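Long-range contact in uncharacterized protein (Burkholderia xenovorans, PDB 5KAK), which is of unknown function but belongs to the NipSnap family, whose domain is grouped with the dimeric alpha-beta barrel proteins: residues G34-I46 against L113-R125. Numbering follows the deposited sequence. Where two conformers were deposited one is given.
Sequences GIAIQRPVLGRLI and LPPLWQPEDEHAR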
# COMPACT_ATOMS: atom_id res chain seq x y z
N GLY E 34 8.80 -24.42 -18.89
CA GLY E 34 9.68 -23.36 -18.41
C GLY E 34 10.67 -23.78 -17.34
O GLY E 34 11.78 -23.26 -17.28
N ILE E 35 10.28 -24.70 -16.45
CA ILE E 35 11.19 -25.02 -15.35
C ILE E 35 12.36 -25.86 -15.85
O ILE E 35 13.47 -25.77 -15.31
CB ILE E 35 10.43 -25.69 -14.19
CG1 ILE E 35 11.20 -25.52 -12.88
CG2 ILE E 35 10.17 -27.17 -14.48
CD1 ILE E 35 11.33 -24.06 -12.42
N ALA E 36 12.15 -26.65 -16.91
CA ALA E 36 13.24 -27.40 -17.51
C ALA E 36 14.31 -26.48 -18.07
O ALA E 36 15.48 -26.86 -18.16
CB ALA E 36 12.71 -28.32 -18.61
N ILE E 37 13.92 -25.27 -18.46
CA ILE E 37 14.89 -24.27 -18.89
C ILE E 37 15.55 -23.62 -17.68
O ILE E 37 16.78 -23.53 -17.60
CB ILE E 37 14.21 -23.20 -19.77
CG1 ILE E 37 13.52 -23.82 -20.97
CG2 ILE E 37 15.23 -22.17 -20.23
CD1 ILE E 37 12.66 -22.82 -21.72
N GLN E 38 14.73 -23.16 -16.73
CA GLN E 38 15.22 -22.21 -15.74
C GLN E 38 15.94 -22.89 -14.58
O GLN E 38 16.99 -22.41 -14.15
CB GLN E 38 14.05 -21.37 -15.21
CG GLN E 38 14.46 -20.28 -14.23
CD GLN E 38 13.27 -19.58 -13.59
OE1 GLN E 38 12.23 -20.19 -13.37
NE2 GLN E 38 13.41 -18.29 -13.31
N ARG E 39 15.42 -24.00 -14.08
CA ARG E 39 16.01 -24.61 -12.89
C ARG E 39 17.46 -25.06 -13.09
O ARG E 39 18.27 -24.83 -12.18
CB ARG E 39 15.15 -25.78 -12.40
CG ARG E 39 15.67 -26.41 -11.11
CD ARG E 39 14.58 -27.16 -10.38
NE ARG E 39 13.71 -27.88 -11.30
CZ ARG E 39 12.63 -28.56 -10.92
NH1 ARG E 39 12.29 -28.62 -9.65
NH2 ARG E 39 11.89 -29.18 -11.83
N PRO E 40 17.85 -25.69 -14.20
CA PRO E 40 19.26 -26.10 -14.31
C PRO E 40 20.22 -24.93 -14.32
O PRO E 40 21.36 -25.07 -13.88
CB PRO E 40 19.31 -26.87 -15.64
CG PRO E 40 17.88 -27.18 -15.98
CD PRO E 40 17.08 -26.07 -15.40
N VAL E 41 19.80 -23.78 -14.84
CA VAL E 41 20.69 -22.62 -14.92
C VAL E 41 20.81 -21.95 -13.56
O VAL E 41 21.92 -21.67 -13.07
CB VAL E 41 20.17 -21.64 -15.99
CG1 VAL E 41 21.09 -20.45 -16.13
CG2 VAL E 41 20.01 -22.36 -17.35
N LEU E 42 19.67 -21.68 -12.92
CA LEU E 42 19.70 -20.97 -11.65
C LEU E 42 20.22 -21.86 -10.53
O LEU E 42 21.00 -21.41 -9.68
CB LEU E 42 18.32 -20.40 -11.33
CG LEU E 42 17.90 -19.30 -12.30
CD1 LEU E 42 16.66 -18.51 -11.82
CD2 LEU E 42 19.08 -18.36 -12.60
N GLY E 43 19.80 -23.12 -10.49
CA GLY E 43 20.49 -24.06 -9.63
C GLY E 43 19.73 -24.62 -8.46
O GLY E 43 19.65 -25.85 -8.30
N ARG E 44 19.15 -23.75 -7.61
CA ARG E 44 18.67 -24.16 -6.29
C ARG E 44 17.28 -23.59 -6.03
O ARG E 44 17.13 -22.57 -5.36
CB ARG E 44 19.67 -23.72 -5.22
CG ARG E 44 21.08 -24.30 -5.43
CD ARG E 44 22.01 -23.80 -4.36
NE ARG E 44 23.30 -24.48 -4.35
CZ ARG E 44 24.38 -24.03 -4.97
NH1 ARG E 44 24.32 -22.91 -5.68
NH2 ARG E 44 25.51 -24.71 -4.88
N LEU E 45 16.26 -24.27 -6.56
CA LEU E 45 14.88 -23.91 -6.25
C LEU E 45 14.54 -24.35 -4.83
O LEU E 45 14.62 -25.54 -4.50
CB LEU E 45 13.92 -24.54 -7.26
CG LEU E 45 12.43 -24.21 -7.07
CD1 LEU E 45 12.19 -22.70 -7.06
CD2 LEU E 45 11.60 -24.91 -8.15
N ILE E 46 14.17 -23.39 -3.98
CA ILE E 46 13.68 -23.69 -2.64
C ILE E 46 12.18 -23.94 -2.64
O ILE E 46 11.69 -24.81 -1.91
CB ILE E 46 14.07 -22.54 -1.69
CG1 ILE E 46 15.59 -22.50 -1.52
CG2 ILE E 46 13.35 -22.67 -0.34
CD1 ILE E 46 16.11 -21.21 -0.94
N LEU E 113 21.41 -24.62 1.77
CA LEU E 113 20.96 -24.51 0.39
C LEU E 113 20.54 -25.87 -0.16
O LEU E 113 21.13 -26.90 0.20
CB LEU E 113 22.09 -23.94 -0.48
CG LEU E 113 22.28 -22.42 -0.53
CD1 LEU E 113 23.44 -22.04 -1.44
CD2 LEU E 113 21.01 -21.76 -0.98
N PRO E 114 19.51 -25.92 -1.00
CA PRO E 114 19.26 -27.14 -1.76
C PRO E 114 20.48 -27.48 -2.60
O PRO E 114 21.23 -26.58 -3.02
CB PRO E 114 18.06 -26.76 -2.65
CG PRO E 114 17.39 -25.66 -1.93
CD PRO E 114 18.50 -24.89 -1.27
N PRO E 115 20.73 -28.76 -2.83
CA PRO E 115 21.82 -29.12 -3.74
C PRO E 115 21.50 -28.64 -5.15
O PRO E 115 20.33 -28.44 -5.50
CB PRO E 115 21.87 -30.65 -3.66
CG PRO E 115 20.49 -31.04 -3.21
CD PRO E 115 20.03 -29.94 -2.31
N LEU E 116 22.55 -28.42 -5.94
CA LEU E 116 22.37 -28.03 -7.33
C LEU E 116 21.54 -29.06 -8.09
O LEU E 116 21.74 -30.27 -7.94
CB LEU E 116 23.72 -27.84 -8.02
CG LEU E 116 24.46 -26.52 -7.82
CD1 LEU E 116 25.84 -26.57 -8.46
CD2 LEU E 116 23.66 -25.37 -8.40
N TRP E 117 20.59 -28.58 -8.89
CA TRP E 117 19.78 -29.45 -9.73
C TRP E 117 20.66 -30.12 -10.78
O TRP E 117 21.48 -29.45 -11.42
CB TRP E 117 18.67 -28.65 -10.40
CG TRP E 117 17.67 -29.45 -11.20
CD1 TRP E 117 17.66 -29.61 -12.56
CD2 TRP E 117 16.54 -30.15 -10.70
NE1 TRP E 117 16.58 -30.40 -12.93
CE2 TRP E 117 15.88 -30.73 -11.80
CE3 TRP E 117 16.01 -30.35 -9.42
CZ2 TRP E 117 14.72 -31.49 -11.66
CZ3 TRP E 117 14.86 -31.12 -9.28
CH2 TRP E 117 14.23 -31.68 -10.40
N GLN E 118 20.50 -31.42 -10.96
CA GLN E 118 21.34 -32.21 -11.85
C GLN E 118 20.51 -32.81 -12.99
O GLN E 118 19.28 -32.86 -12.91
CB GLN E 118 22.04 -33.33 -11.08
CG GLN E 118 22.99 -32.85 -10.00
CD GLN E 118 24.24 -32.17 -10.55
OE1 GLN E 118 24.69 -32.48 -11.65
NE2 GLN E 118 24.79 -31.24 -9.78
N PRO E 119 21.16 -33.25 -14.07
CA PRO E 119 20.39 -33.94 -15.13
C PRO E 119 19.67 -35.17 -14.62
O PRO E 119 18.55 -35.46 -15.07
CB PRO E 119 21.47 -34.28 -16.16
CG PRO E 119 22.49 -33.22 -15.99
CD PRO E 119 22.53 -32.94 -14.51
N GLU E 120 20.27 -35.90 -13.68
CA GLU E 120 19.60 -37.05 -13.07
C GLU E 120 18.27 -36.65 -12.44
O GLU E 120 17.35 -37.46 -12.36
CB GLU E 120 20.51 -37.70 -12.03
N ASP E 121 18.16 -35.40 -11.99
CA ASP E 121 16.88 -34.91 -11.48
C ASP E 121 15.90 -34.64 -12.61
O ASP E 121 14.72 -34.98 -12.50
CB ASP E 121 17.11 -33.64 -10.65
CG ASP E 121 18.14 -33.84 -9.55
OD1 ASP E 121 17.97 -34.79 -8.76
OD2 ASP E 121 19.10 -33.04 -9.48
N GLU E 122 16.37 -34.03 -13.70
CA GLU E 122 15.48 -33.68 -14.80
C GLU E 122 14.89 -34.92 -15.47
O GLU E 122 13.73 -34.91 -15.89
CB GLU E 122 16.24 -32.83 -15.83
CG GLU E 122 15.34 -32.16 -16.86
CD GLU E 122 14.49 -31.06 -16.25
OE1 GLU E 122 14.96 -30.45 -15.26
OE2 GLU E 122 13.37 -30.82 -16.73
N HIS E 123 15.68 -35.99 -15.56
CA HIS E 123 15.26 -37.15 -16.35
C HIS E 123 14.12 -37.91 -15.69
O HIS E 123 13.24 -38.45 -16.38
CB HIS E 123 16.46 -38.07 -16.60
CG HIS E 123 17.55 -37.45 -17.41
ND1 HIS E 123 17.41 -36.22 -18.02
CD2 HIS E 123 18.79 -37.88 -17.71
CE1 HIS E 123 18.52 -35.92 -18.66
NE2 HIS E 123 19.38 -36.91 -18.49
N ALA E 124 14.12 -37.98 -14.36
CA ALA E 124 13.12 -38.75 -13.63
C ALA E 124 12.01 -37.89 -13.05
O ALA E 124 11.30 -38.33 -12.14
CB ALA E 124 13.79 -39.56 -12.52
N ARG E 125 11.84 -36.67 -13.56
CA ARG E 125 10.80 -35.75 -13.08
C ARG E 125 9.41 -36.38 -13.09
O ARG E 125 9.12 -37.25 -13.92
CB ARG E 125 10.78 -34.47 -13.93
CG ARG E 125 11.79 -33.42 -13.50
CD ARG E 125 11.61 -32.13 -14.29
NE ARG E 125 10.29 -31.55 -14.11
CZ ARG E 125 9.76 -30.62 -14.92
NH1 ARG E 125 10.46 -30.19 -15.96
NH2 ARG E 125 8.54 -30.15 -14.69
O HOH W 1 13.49 -28.39 -13.92
O HOH W 2 9.53 -28.15 -17.76
O HOH W 3 22.02 -26.66 -11.62
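W117 N hydrogen-bonds to G43 O (2.9 Å), just past the end of helix 23-42, where G43 has a positive phi. Before this bond the extended, proline-rich residues 113-116 pass R44 and I46; after it, helix 119-123 packs beside helix 23-42, with E122 facing A36. The tail thus folds back over an alpha-beta domain with a four-stranded antiparallel sheet, consistent with the dimeric alpha-beta barrel fold. In the conformer given, R39 turns at chi3 (39°) to lay its guanidinium flat over the indole of W117, planes 1° apart, in a cation-pi stack with CZ 3.6 Å from the six-membered ring centroid. D121 CB lies over the other indole face. W117 NE1 hydrogen-bonds to E122 OE1 (2.8 Å), and water 1 links that oxygen to R39 NE. E122 OE2 forms a salt bridge with R125 NH1 (3.1 Å). I35 CG2 lies over a face of the R125 guanidinium, whose NH1 reaches A36 N through water 2 and whose NH2 hydrogen-bonds to E31 O. The extended R44 side chain runs between L113 and L116; its NE makes a weak hydrogen bond to P114 O (3.2 Å), and NH2 a salt bridge with E66. P114 CG packs on I46 CG1 (3.7 Å). R39 NH1 hydrogen-bonds to F109 O of the second subunit, so the arginine stacked on the tail's tryptophan also joins the subunit interface. R39 NH2 lies 3.7 Å from R125 NE, and the E122 carboxylate probably offsets part of their repulsion.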